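Local atomic coordinates of FeeM (Uncultured bacterium, PDB entry 2G0B), a protein that probably catalyses N-acyl transfer to amino acids as an N-acyl amino acid synthase, and is held here with its product N-dodecanoyl-L-tyrosine. Residues D137-D148 against A170-P180; S48-N56 against E119-Y130. One frame throughout, in Å; residues are numbered along the deposited sequence.

How the interactions relate
Both interactions belong to one central sheet, and their centres lie about 16 Å apart on opposite sides of the chain's centre. Interaction 1 pairs strands 138-143 and 170-178 within the sheet, whereas interaction 2 packs helix 121-133 on strand 49-56. The helix leads directly into strand 138-143, and the two contacts meet where Leu139 CD2 packs 4.1 Å from Val127 CG1. N-dodecanoyl-L-tyrosine bridges them. Interaction 1 binds its amide and phenol through hydrogen bonds and lies along its acyl chain; interaction 2 supplies Phe124 and Leu128, which touch the later chain carbons from the helix.

Interaction 1: D137-D148 against A170-P180; sequences DYLCISINPKHD and APAIARALYVP. With NLT (N-dodecanoyl-L-tyrosine), chain I.
Tyr178 CD1 sits over one face of the Tyr138 ring, near its rim and 3.5 Å from Tyr138 CZ. The ring centroids are 5.0 Å apart with planes at 44°, an oblique pair; Tyr138 also stacks with Trp87 of helix 77-89. The Tyr178 ring has Pro180 CD over the centre of one face. These aromatics close one end of an antiparallel ladder in which Leu139-Leu177, Ile141-Arg175 and Ile143-Ile173 are hydrogen-bonded pairs. Of its six bonds the shortest joins Ile141 N to Arg175 O at 2.7 Å. The longest joins Ile173 N to Ile143 O at 3.2 Å. Val179 N to Asp137 O adds a seventh beyond the strand end.

Cys140, Ala174 and Ala176, on the face of Tyr138, lie against helix 77-89, and Cys140 and Ala174 also touch Met76; Ser142 on the same face bonds through OG to Glu96. On the face of Ile141 and Ile143 runs the acyl chain, with Ile143 CG2 3.5 Å from ligand C2. Ser142 O accepts from the ligand N at 2.9 Å, almost straight at 174°. At the far end, with CG turned away from its own N (chi1 -167°), the Asn144 amide extends toward the ligand phenol, and both of its ends are engaged: OD1 accepts from Lys146 N in an Asx turn, while ND2 donates to the phenol OH at 2.7 Å. That hydroxyl in turn donates to Pro171 O at 2.8 Å, so residues from both segments grip the phenol. The ligand is thus bonded to the backbones of two neighbouring parallel strands, through Ser142 O on strand 138-143 and Gln99 N on strand 94-102, consistent with the GNAT acyltransferase fold, in which two parallel central strands part to admit the acyl group.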
loop_
_atom_site.group_PDB
_atom_site.type_symbol
_atom_site.label_atom_id
_atom_site.label_comp_id
_atom_site.label_asym_id
_atom_site.label_seq_id
_atom_site.Cartn_x
_atom_site.Cartn_y
_atom_site.Cartn_z
ATOM N N ASP A 137 -2.957 3.211 14.691
ATOM C CA ASP A 137 -4.380 2.963 14.921
ATOM C C ASP A 137 -5.120 2.593 13.627
ATOM O O ASP A 137 -5.697 1.510 13.524
ATOM C CB ASP A 137 -5.044 4.173 15.590
ATOM C CG ASP A 137 -4.578 4.377 17.015
ATOM O OD1 ASP A 137 -4.653 3.414 17.813
ATOM O OD2 ASP A 137 -4.120 5.463 17.428
ATOM N N TYR A 138 -5.096 3.494 12.645
ATOM C CA TYR A 138 -5.788 3.256 11.380
ATOM C C TYR A 138 -4.857 3.190 10.179
ATOM O O TYR A 138 -4.076 4.111 9.927
ATOM C CB TYR A 138 -6.881 4.293 11.156
ATOM C CG TYR A 138 -8.091 4.071 12.027
ATOM C CD1 TYR A 138 -8.279 4.801 13.197
ATOM C CD2 TYR A 138 -9.044 3.122 11.689
ATOM C CE1 TYR A 138 -9.393 4.586 14.001
ATOM C CE2 TYR A 138 -10.156 2.904 12.482
ATOM C CZ TYR A 138 -10.330 3.634 13.627
ATOM O OH TYR A 138 -11.437 3.406 14.401
ATOM N N LEU A 139 -4.943 2.082 9.452
ATOM C CA LEU A 139 -4.199 1.888 8.223
ATOM C C LEU A 139 -5.096 2.252 7.044
ATOM O O LEU A 139 -6.058 1.564 6.766
ATOM C CB LEU A 139 -3.766 0.431 8.123
ATOM C CG LEU A 139 -2.392 0.086 7.579
ATOM C CD1 LEU A 139 -1.350 1.059 8.048
ATOM C CD2 LEU A 139 -2.033 -1.299 8.020
ATOM N N CYS A 140 -4.777 3.341 6.357
ATOM C CA CYS A 140 -5.635 3.842 5.279
ATOM C C CYS A 140 -5.145 3.477 3.863
ATOM O O CYS A 140 -3.939 3.383 3.616
ATOM C CB CYS A 140 -5.787 5.345 5.399
ATOM S SG CYS A 140 -6.215 5.926 7.053
ATOM N N ILE A 141 -6.090 3.265 2.946
ATOM C CA ILE A 141 -5.763 2.953 1.546
ATOM C C ILE A 141 -6.693 3.647 0.577
ATOM O O ILE A 141 -7.902 3.733 0.811
ATOM C CB ILE A 141 -5.772 1.391 1.255
ATOM C CG1 ILE A 141 -7.053 0.729 1.760
ATOM C CG2 ILE A 141 -4.529 0.709 1.818
ATOM C CD1 ILE A 141 -7.280 -0.653 1.227
ATOM N N SER A 142 -6.138 4.154 -0.513
ATOM C CA SER A 142 -6.967 4.639 -1.603
ATOM C C SER A 142 -6.675 3.772 -2.801
ATOM O O SER A 142 -5.549 3.724 -3.286
ATOM C CB SER A 142 -6.707 6.111 -1.891
ATOM O OG SER A 142 -5.342 6.329 -2.163
ATOM N N ILE A 143 -7.694 3.057 -3.243
ATOM C CA ILE A 143 -7.532 1.960 -4.188
ATOM C C ILE A 143 -8.417 2.113 -5.418
ATOM O O ILE A 143 -9.497 2.717 -5.356
ATOM C CB ILE A 143 -7.870 0.626 -3.488
ATOM C CG1 ILE A 143 -9.090 0.790 -2.584
ATOM C CG2 ILE A 143 -6.714 0.151 -2.673
ATOM C CD1 ILE A 143 -10.126 -0.246 -2.792
ATOM N N ASN A 144 -7.968 1.548 -6.530
ATOM C CA ASN A 144 -8.795 1.462 -7.711
ATOM C C ASN A 144 -10.006 0.585 -7.417
ATOM O O ASN A 144 -9.853 -0.488 -6.826
ATOM C CB ASN A 144 -8.002 0.871 -8.856
ATOM C CG ASN A 144 -8.683 1.046 -10.168
ATOM O OD1 ASN A 144 -9.578 0.284 -10.517
ATOM N ND2 ASN A 144 -8.300 2.082 -10.899
ATOM N N PRO A 145 -11.205 1.030 -7.823
ATOM C CA PRO A 145 -12.449 0.301 -7.551
ATOM C C PRO A 145 -12.454 -1.186 -7.918
ATOM O O PRO A 145 -13.341 -1.900 -7.461
ATOM C CB PRO A 145 -13.473 1.043 -8.407
ATOM C CG PRO A 145 -12.940 2.391 -8.538
ATOM C CD PRO A 145 -11.465 2.293 -8.542
ATOM N N LYS A 146 -11.488 -1.646 -8.713
ATOM C CA LYS A 146 -11.476 -3.050 -9.142
ATOM C C LYS A 146 -11.030 -4.001 -8.043
ATOM O O LYS A 146 -11.408 -5.177 -8.044
ATOM C CB LYS A 146 -10.670 -3.260 -10.439
ATOM C CG LYS A 146 -9.180 -3.017 -10.334
ATOM C CD LYS A 146 -8.618 -2.612 -11.678
ATOM C CE LYS A 146 -7.118 -2.573 -11.673
ATOM N NZ LYS A 146 -6.596 -2.756 -13.058
ATOM N N HIS A 147 -10.266 -3.482 -7.088
ATOM C CA HIS A 147 -9.803 -4.283 -5.962
ATOM C C HIS A 147 -10.606 -4.011 -4.706
ATOM O O HIS A 147 -10.250 -4.465 -3.632
ATOM C CB HIS A 147 -8.330 -4.024 -5.705
ATOM C CG HIS A 147 -7.463 -4.306 -6.884
ATOM N ND1 HIS A 147 -7.235 -5.586 -7.348
ATOM C CD2 HIS A 147 -6.786 -3.477 -7.711
ATOM C CE1 HIS A 147 -6.441 -5.532 -8.403
ATOM N NE2 HIS A 147 -6.161 -4.264 -8.649
ATOM N N ASP A 148 -11.712 -3.295 -4.862
ATOM C CA ASP A 148 -12.542 -2.883 -3.738
ATOM C C ASP A 148 -13.026 -4.059 -2.917
ATOM O O ASP A 148 -12.926 -4.059 -1.690
ATOM C CB ASP A 148 -13.737 -2.076 -4.226
ATOM C CG ASP A 148 -14.564 -1.534 -3.099
ATOM O OD1 ASP A 148 -15.798 -1.738 -3.104
ATOM O OD2 ASP A 148 -14.066 -0.892 -2.154
ATOM N N ALA A 170 -7.367 8.717 -12.041
ATOM C CA ALA A 170 -8.103 7.467 -12.022
ATOM C C ALA A 170 -9.096 7.516 -10.847
ATOM O O ALA A 170 -8.907 8.309 -9.917
ATOM C CB ALA A 170 -7.145 6.311 -11.876
ATOM N N PRO A 171 -10.174 6.718 -10.902
ATOM C CA PRO A 171 -11.142 6.656 -9.794
ATOM C C PRO A 171 -10.533 6.024 -8.554
ATOM O O PRO A 171 -9.602 5.214 -8.680
ATOM C CB PRO A 171 -12.240 5.743 -10.341
ATOM C CG PRO A 171 -12.033 5.715 -11.800
ATOM C CD PRO A 171 -10.578 5.854 -12.029
ATOM N N ALA A 172 -11.049 6.380 -7.376
ATOM C CA ALA A 172 -10.566 5.807 -6.108
ATOM C C ALA A 172 -11.638 5.804 -5.021
ATOM O O ALA A 172 -12.457 6.725 -4.952
ATOM C CB ALA A 172 -9.328 6.563 -5.618
ATOM N N ILE A 173 -11.646 4.754 -4.189
ATOM C CA ILE A 173 -12.373 4.785 -2.909
ATOM C C ILE A 173 -11.386 4.692 -1.770
ATOM O O ILE A 173 -10.307 4.119 -1.925
ATOM C CB ILE A 173 -13.461 3.646 -2.779
ATOM C CG1 ILE A 173 -12.877 2.289 -3.033
ATOM C CG2 ILE A 173 -14.571 3.823 -3.773
ATOM C CD1 ILE A 173 -13.467 1.667 -4.289
ATOM N N ALA A 174 -11.748 5.256 -0.624
ATOM C CA ALA A 174 -10.895 5.191 0.559
ATOM C C ALA A 174 -11.396 4.129 1.504
ATOM O O ALA A 174 -12.595 4.040 1.770
ATOM C CB ALA A 174 -10.846 6.519 1.253
ATOM N N ARG A 175 -10.470 3.293 1.971
ATOM C CA ARG A 175 -10.760 2.278 2.979
ATOM C C ARG A 175 -9.736 2.356 4.108
ATOM O O ARG A 175 -8.594 2.736 3.896
ATOM C CB ARG A 175 -10.767 0.864 2.374
ATOM C CG ARG A 175 -11.587 0.706 1.117
ATOM C CD ARG A 175 -11.901 -0.730 0.738
ATOM N NE ARG A 175 -12.938 -1.291 1.592
ATOM C CZ ARG A 175 -14.202 -1.453 1.238
ATOM N NH1 ARG A 175 -14.608 -1.104 0.039
ATOM N NH2 ARG A 175 -15.069 -1.965 2.097
ATOM N N ALA A 176 -10.160 1.998 5.310
ATOM C CA ALA A 176 -9.284 2.014 6.465
ATOM C C ALA A 176 -9.509 0.777 7.307
ATOM O O ALA A 176 -10.580 0.166 7.244
ATOM C CB ALA A 176 -9.512 3.255 7.277
ATOM N N LEU A 177 -8.488 0.394 8.078
ATOM C CA LEU A 177 -8.579 -0.749 8.987
ATOM C C LEU A 177 -8.052 -0.394 10.385
ATOM O O LEU A 177 -6.959 0.179 10.526
ATOM C CB LEU A 177 -7.824 -1.955 8.416
ATOM C CG LEU A 177 -7.404 -3.075 9.377
ATOM C CD1 LEU A 177 -8.584 -3.964 9.744
ATOM C CD2 LEU A 177 -6.291 -3.889 8.779
ATOM N N TYR A 178 -8.837 -0.723 11.415
ATOM C CA TYR A 178 -8.396 -0.534 12.792
ATOM C C TYR A 178 -7.444 -1.652 13.205
ATOM O O TYR A 178 -7.878 -2.752 13.550
ATOM C CB TYR A 178 -9.588 -0.467 13.745
ATOM C CG TYR A 178 -9.213 -0.028 15.145
ATOM C CD1 TYR A 178 -8.527 1.167 15.361
ATOM C CD2 TYR A 178 -9.524 -0.811 16.245
ATOM C CE1 TYR A 178 -8.167 1.571 16.639
ATOM C CE2 TYR A 178 -9.171 -0.417 17.530
ATOM C CZ TYR A 178 -8.493 0.777 17.722
ATOM O OH TYR A 178 -8.145 1.179 18.996
ATOM N N VAL A 179 -6.149 -1.353 13.177
ATOM C CA VAL A 179 -5.099 -2.352 13.422
ATOM C C VAL A 179 -5.133 -3.074 14.809
ATOM O O VAL A 179 -5.026 -4.302 14.848
ATOM C CB VAL A 179 -3.669 -1.808 13.061
ATOM C CG1 VAL A 179 -2.608 -2.878 13.256
ATOM C CG2 VAL A 179 -3.641 -1.305 11.628
ATOM N N PRO A 180 -5.302 -2.337 15.923
ATOM C CA PRO A 180 -5.367 -2.961 17.256
ATOM C C PRO A 180 -6.357 -4.126 17.420
ATOM O O PRO A 180 -6.159 -4.940 18.311
ATOM C CB PRO A 180 -5.756 -1.796 18.154
ATOM C CG PRO A 180 -5.150 -0.648 17.510
ATOM C CD PRO A 180 -5.352 -0.864 16.037
HETATM N N NLT I . -2.979 2.937 -4.325
HETATM C C1 NLT I . -2.428 1.775 -3.954
HETATM O OL NLT I . -1.328 1.392 -4.338
HETATM C C2 NLT I . -3.266 0.911 -3.025
HETATM C C3 NLT I . -2.448 0.307 -1.875
HETATM C C4 NLT I . -3.122 -0.949 -1.298
HETATM C C5 NLT I . -2.289 -1.565 -0.169
HETATM C C6 NLT I . -3.071 -2.584 0.660
HETATM C C7 NLT I . -2.358 -2.909 1.975
HETATM C C8 NLT I . -2.858 -4.222 2.565
HETATM C C9 NLT I . -2.217 -4.555 3.920
HETATM C C10 NLT I . -3.288 -5.148 4.834
HETATM C C11 NLT I . -2.821 -5.416 6.265
HETATM C C12 NLT I . -3.859 -6.266 6.999
HETATM C CA NLT I . -2.397 3.863 -5.298
HETATM C CB NLT I . -3.321 5.060 -5.501
HETATM C CG NLT I . -4.345 4.792 -6.583
HETATM C CD2 NLT I . -3.941 4.494 -7.877
HETATM C CE2 NLT I . -4.884 4.251 -8.860
HETATM C CZ NLT I . -6.228 4.321 -8.555
HETATM C CE1 NLT I . -6.639 4.614 -7.261
HETATM C CD1 NLT I . -5.697 4.852 -6.274
HETATM O OH NLT I . -7.128 4.091 -9.499
HETATM C C NLT I . -1.073 4.410 -4.851
HETATM O O NLT I . -0.915 4.652 -3.635
HETATM O O2 NLT I . -0.172 4.610 -5.706
#

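Interaction 2: S48-N56 against E119-Y130; sequences SATTFGLFN and EAASLFTMVLTY. With NLT (N-dodecanoyl-L-tyrosine), chain I.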
loop_
_atom_site.group_PDB
_atom_site.type_symbol
_atom_site.label_atom_id
_atom_site.label_comp_id
_atom_site.label_asym_id
_atom_site.label_seq_id
_atom_site.Cartn_x
_atom_site.Cartn_y
_atom_site.Cartn_z
ATOM N N SER A 48 9.033 10.163 7.251
ATOM C CA SER A 48 7.932 9.346 7.740
ATOM C C SER A 48 7.514 8.206 6.796
ATOM O O SER A 48 6.460 7.598 6.988
ATOM C CB SER A 48 6.735 10.237 8.021
ATOM O OG SER A 48 6.306 10.868 6.824
ATOM N N ALA A 49 8.334 7.911 5.791
ATOM C CA ALA A 49 7.999 6.865 4.829
ATOM C C ALA A 49 8.921 5.643 4.938
ATOM O O ALA A 49 10.030 5.738 5.462
ATOM C CB ALA A 49 7.998 7.417 3.428
ATOM N N THR A 50 8.435 4.497 4.458
ATOM C CA THR A 50 9.187 3.244 4.480
ATOM C C THR A 50 8.798 2.403 3.277
ATOM O O THR A 50 7.633 2.159 3.057
ATOM C CB THR A 50 8.893 2.464 5.792
ATOM O OG1 THR A 50 9.446 3.169 6.906
ATOM C CG2 THR A 50 9.644 1.143 5.821
ATOM N N THR A 51 9.784 1.967 2.497
ATOM C CA THR A 51 9.520 1.156 1.308
ATOM C C THR A 51 9.930 -0.307 1.513
ATOM O O THR A 51 11.037 -0.601 1.969
ATOM C CB THR A 51 10.247 1.741 0.074
ATOM O OG1 THR A 51 9.813 3.085 -0.160
ATOM C CG2 THR A 51 9.832 1.005 -1.199
ATOM N N PHE A 52 9.022 -1.217 1.181
ATOM C CA PHE A 52 9.304 -2.641 1.209
ATOM C C PHE A 52 9.464 -3.146 -0.222
ATOM O O PHE A 52 8.995 -2.506 -1.168
ATOM C CB PHE A 52 8.179 -3.401 1.910
ATOM C CG PHE A 52 7.930 -2.952 3.310
ATOM C CD1 PHE A 52 8.760 -3.362 4.344
ATOM C CD2 PHE A 52 6.868 -2.120 3.603
ATOM C CE1 PHE A 52 8.529 -2.942 5.652
ATOM C CE2 PHE A 52 6.635 -1.696 4.904
ATOM C CZ PHE A 52 7.469 -2.106 5.930
ATOM N N GLY A 53 10.134 -4.282 -0.377
ATOM C CA GLY A 53 10.347 -4.862 -1.681
ATOM C C GLY A 53 10.178 -6.364 -1.682
ATOM O O GLY A 53 10.262 -7.014 -0.645
ATOM N N LEU A 54 9.942 -6.910 -2.864
ATOM C CA LEU A 54 9.729 -8.324 -3.036
ATOM C C LEU A 54 10.624 -8.800 -4.143
ATOM O O LEU A 54 10.546 -8.308 -5.268
ATOM C CB LEU A 54 8.270 -8.590 -3.386
ATOM C CG LEU A 54 7.743 -10.024 -3.323
ATOM C CD1 LEU A 54 8.120 -10.713 -2.028
ATOM C CD2 LEU A 54 6.249 -10.030 -3.508
ATOM N N PHE A 55 11.464 -9.779 -3.823
ATOM C CA PHE A 55 12.511 -10.246 -4.723
ATOM C C PHE A 55 12.307 -11.679 -5.181
ATOM O O PHE A 55 12.115 -12.585 -4.365
ATOM C CB PHE A 55 13.877 -10.140 -4.045
ATOM C CG PHE A 55 14.288 -8.747 -3.726
ATOM C CD1 PHE A 55 13.925 -8.161 -2.522
ATOM C CD2 PHE A 55 15.067 -8.024 -4.612
ATOM C CE1 PHE A 55 14.294 -6.893 -2.236
ATOM C CE2 PHE A 55 15.447 -6.752 -4.319
ATOM C CZ PHE A 55 15.064 -6.185 -3.132
ATOM N N ASN A 56 12.377 -11.882 -6.490
ATOM C CA ASN A 56 12.425 -13.214 -7.055
ATOM C C ASN A 56 13.866 -13.584 -7.249
ATOM O O ASN A 56 14.468 -13.238 -8.267
ATOM C CB ASN A 56 11.711 -13.261 -8.399
ATOM C CG ASN A 56 11.051 -14.584 -8.656
ATOM O OD1 ASN A 56 11.491 -15.624 -8.151
ATOM N ND2 ASN A 56 9.977 -14.565 -9.449
ATOM N N GLU A 119 -0.616 -12.501 -4.135
ATOM C CA GLU A 119 0.734 -12.990 -4.354
ATOM C C GLU A 119 1.711 -11.997 -3.762
ATOM O O GLU A 119 2.924 -12.156 -3.887
ATOM C CB GLU A 119 0.977 -13.190 -5.838
ATOM C CG GLU A 119 -0.150 -13.962 -6.488
ATOM C CD GLU A 119 -0.050 -13.994 -7.985
ATOM O OE1 GLU A 119 -0.389 -12.962 -8.610
ATOM O OE2 GLU A 119 0.371 -15.058 -8.538
ATOM N N ALA A 120 1.158 -10.960 -3.125
ATOM C CA ALA A 120 1.925 -9.977 -2.375
ATOM C C ALA A 120 1.678 -10.147 -0.867
ATOM O O ALA A 120 1.885 -9.215 -0.077
ATOM C CB ALA A 120 1.560 -8.598 -2.808
ATOM N N ALA A 121 1.250 -11.349 -0.483
ATOM C CA ALA A 121 0.961 -11.681 0.907
ATOM C C ALA A 121 2.129 -11.374 1.860
ATOM O O ALA A 121 1.916 -10.874 2.963
ATOM C CB ALA A 121 0.546 -13.139 1.020
ATOM N N SER A 122 3.357 -11.655 1.427
ATOM C CA SER A 122 4.521 -11.421 2.283
ATOM C C SER A 122 4.825 -9.941 2.412
ATOM O O SER A 122 5.306 -9.508 3.442
ATOM C CB SER A 122 5.747 -12.191 1.791
ATOM O OG SER A 122 6.247 -11.622 0.603
ATOM N N LEU A 123 4.514 -9.164 1.373
ATOM C CA LEU A 123 4.612 -7.705 1.453
ATOM C C LEU A 123 3.589 -7.146 2.450
ATOM O O LEU A 123 3.889 -6.218 3.194
ATOM C CB LEU A 123 4.399 -7.064 0.082
ATOM C CG LEU A 123 5.576 -6.961 -0.891
ATOM C CD1 LEU A 123 5.105 -6.391 -2.213
ATOM C CD2 LEU A 123 6.690 -6.124 -0.331
ATOM N N PHE A 124 2.385 -7.728 2.457
ATOM C CA PHE A 124 1.314 -7.299 3.360
ATOM C C PHE A 124 1.631 -7.616 4.811
ATOM O O PHE A 124 1.368 -6.801 5.694
ATOM C CB PHE A 124 -0.021 -7.938 2.979
ATOM C CG PHE A 124 -0.594 -7.447 1.675
ATOM C CD1 PHE A 124 -1.577 -8.185 1.024
ATOM C CD2 PHE A 124 -0.172 -6.254 1.103
ATOM C CE1 PHE A 124 -2.119 -7.749 -0.177
ATOM C CE2 PHE A 124 -0.717 -5.811 -0.104
ATOM C CZ PHE A 124 -1.688 -6.558 -0.738
ATOM N N THR A 125 2.198 -8.798 5.057
ATOM C CA THR A 125 2.611 -9.179 6.413
ATOM C C THR A 125 3.611 -8.181 6.980
ATOM O O THR A 125 3.559 -7.827 8.168
ATOM C CB THR A 125 3.239 -10.585 6.453
ATOM O OG1 THR A 125 2.509 -11.483 5.612
ATOM C CG2 THR A 125 3.034 -11.160 7.791
ATOM N N MET A 126 4.519 -7.731 6.121
ATOM C CA MET A 126 5.499 -6.738 6.498
ATOM C C MET A 126 4.846 -5.403 6.861
ATOM O O MET A 126 5.249 -4.773 7.826
ATOM C CB MET A 126 6.551 -6.582 5.401
ATOM C CG MET A 126 7.510 -7.766 5.324
ATOM S SD MET A 126 8.985 -7.392 4.430
ATOM C CE MET A 126 10.047 -7.026 5.736
ATOM N N VAL A 127 3.808 -5.010 6.117
ATOM C CA VAL A 127 3.050 -3.788 6.421
ATOM C C VAL A 127 2.289 -3.937 7.744
ATOM O O VAL A 127 2.337 -3.043 8.598
ATOM C CB VAL A 127 2.048 -3.407 5.279
ATOM C CG1 VAL A 127 1.151 -2.245 5.698
ATOM C CG2 VAL A 127 2.784 -3.063 4.007
ATOM N N LEU A 128 1.617 -5.078 7.913
ATOM C CA LEU A 128 0.881 -5.373 9.137
ATOM C C LEU A 128 1.786 -5.403 10.378
ATOM O O LEU A 128 1.456 -4.769 11.379
ATOM C CB LEU A 128 0.092 -6.681 9.004
ATOM C CG LEU A 128 -0.748 -7.106 10.216
ATOM C CD1 LEU A 128 -1.950 -6.196 10.398
ATOM C CD2 LEU A 128 -1.185 -8.535 10.089
ATOM N N THR A 129 2.930 -6.108 10.305
ATOM C CA THR A 129 3.867 -6.147 11.451
ATOM C C THR A 129 4.347 -4.753 11.810
ATOM O O THR A 129 4.362 -4.395 12.978
ATOM C CB THR A 129 5.104 -7.121 11.233
ATOM O OG1 THR A 129 5.597 -7.014 9.893
ATOM C CG2 THR A 129 4.690 -8.587 11.360
ATOM N N TYR A 130 4.694 -3.964 10.791
ATOM C CA TYR A 130 5.100 -2.570 10.973
ATOM C C TYR A 130 4.021 -1.768 11.705
ATOM O O TYR A 130 4.321 -1.028 12.626
ATOM C CB TYR A 130 5.415 -1.920 9.617
ATOM C CG TYR A 130 5.891 -0.473 9.694
ATOM C CD1 TYR A 130 7.215 -0.172 10.004
ATOM C CD2 TYR A 130 5.022 0.585 9.415
ATOM C CE1 TYR A 130 7.660 1.137 10.055
ATOM C CE2 TYR A 130 5.451 1.905 9.475
ATOM C CZ TYR A 130 6.778 2.178 9.796
ATOM O OH TYR A 130 7.224 3.491 9.858
HETATM N N NLT I . -2.979 2.937 -4.325
HETATM C C1 NLT I . -2.428 1.775 -3.954
HETATM O OL NLT I . -1.328 1.392 -4.338
HETATM C C2 NLT I . -3.266 0.911 -3.025
HETATM C C3 NLT I . -2.448 0.307 -1.875
HETATM C C4 NLT I . -3.122 -0.949 -1.298
HETATM C C5 NLT I . -2.289 -1.565 -0.169
HETATM C C6 NLT I . -3.071 -2.584 0.660
HETATM C C7 NLT I . -2.358 -2.909 1.975
HETATM C C8 NLT I . -2.858 -4.222 2.565
HETATM C C9 NLT I . -2.217 -4.555 3.920
HETATM C C10 NLT I . -3.288 -5.148 4.834
HETATM C C11 NLT I . -2.821 -5.416 6.265
HETATM C C12 NLT I . -3.859 -6.266 6.999
HETATM C CA NLT I . -2.397 3.863 -5.298
HETATM C CB NLT I . -3.321 5.060 -5.501
HETATM C CG NLT I . -4.345 4.792 -6.583
HETATM C CD2 NLT I . -3.941 4.494 -7.877
HETATM C CE2 NLT I . -4.884 4.251 -8.860
HETATM C CZ NLT I . -6.228 4.321 -8.555
HETATM C CE1 NLT I . -6.639 4.614 -7.261
HETATM C CD1 NLT I . -5.697 4.852 -6.274
HETATM O OH NLT I . -7.128 4.091 -9.499
HETATM C C NLT I . -1.073 4.410 -4.851
HETATM O O NLT I . -0.915 4.652 -3.635
HETATM O O2 NLT I . -0.172 4.610 -5.706
#
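Strand 49-56 and helix 121-130 run nearly antiparallel, at 154° with axes 8.7 Å apart at closest approach, and no hydrogen bond joins them. Phe52 is central to the packing. Its CG stands anti to the carbonyl carbon (chi1 -58°), which carries the ring toward the helix, where Met126 CB lies over one face, 4.3 Å from the Phe52 centroid and 20° off the normal, a CH-pi contact. Met126 SD approaches the same ring obliquely, 5.0 Å from the Phe52 centroid, making a Met-aromatic pair. Tyr130 CB reaches Phe52 CZ at 4.2 Å, and Val127 CG2 meets CE2.

One helical turn back from Val127, Leu123 bridges two strand residues: its CD2 is 3.8 Å from Phe52 CB, while its CG is 4.0 Å from Leu54 CB. Leu54 CD1 continues to Ser122 OG at 3.4 Å. At the other end Thr50 OG1 merely packs beside the Tyr130 hydroxyl, whose hydrogen-bond partner is Asn68.

Phe124 and Leu128 face the ligand instead. The Phe124 ring has Ala120 O over one face and the acyl chain over the other, with CD2 3.7 Å from ligand C8. The helix thus joins an apolar sheet interface to a wall of the lipid-binding pocket, consistent with a helix packed on the mixed sheet of a GNAT-type fold.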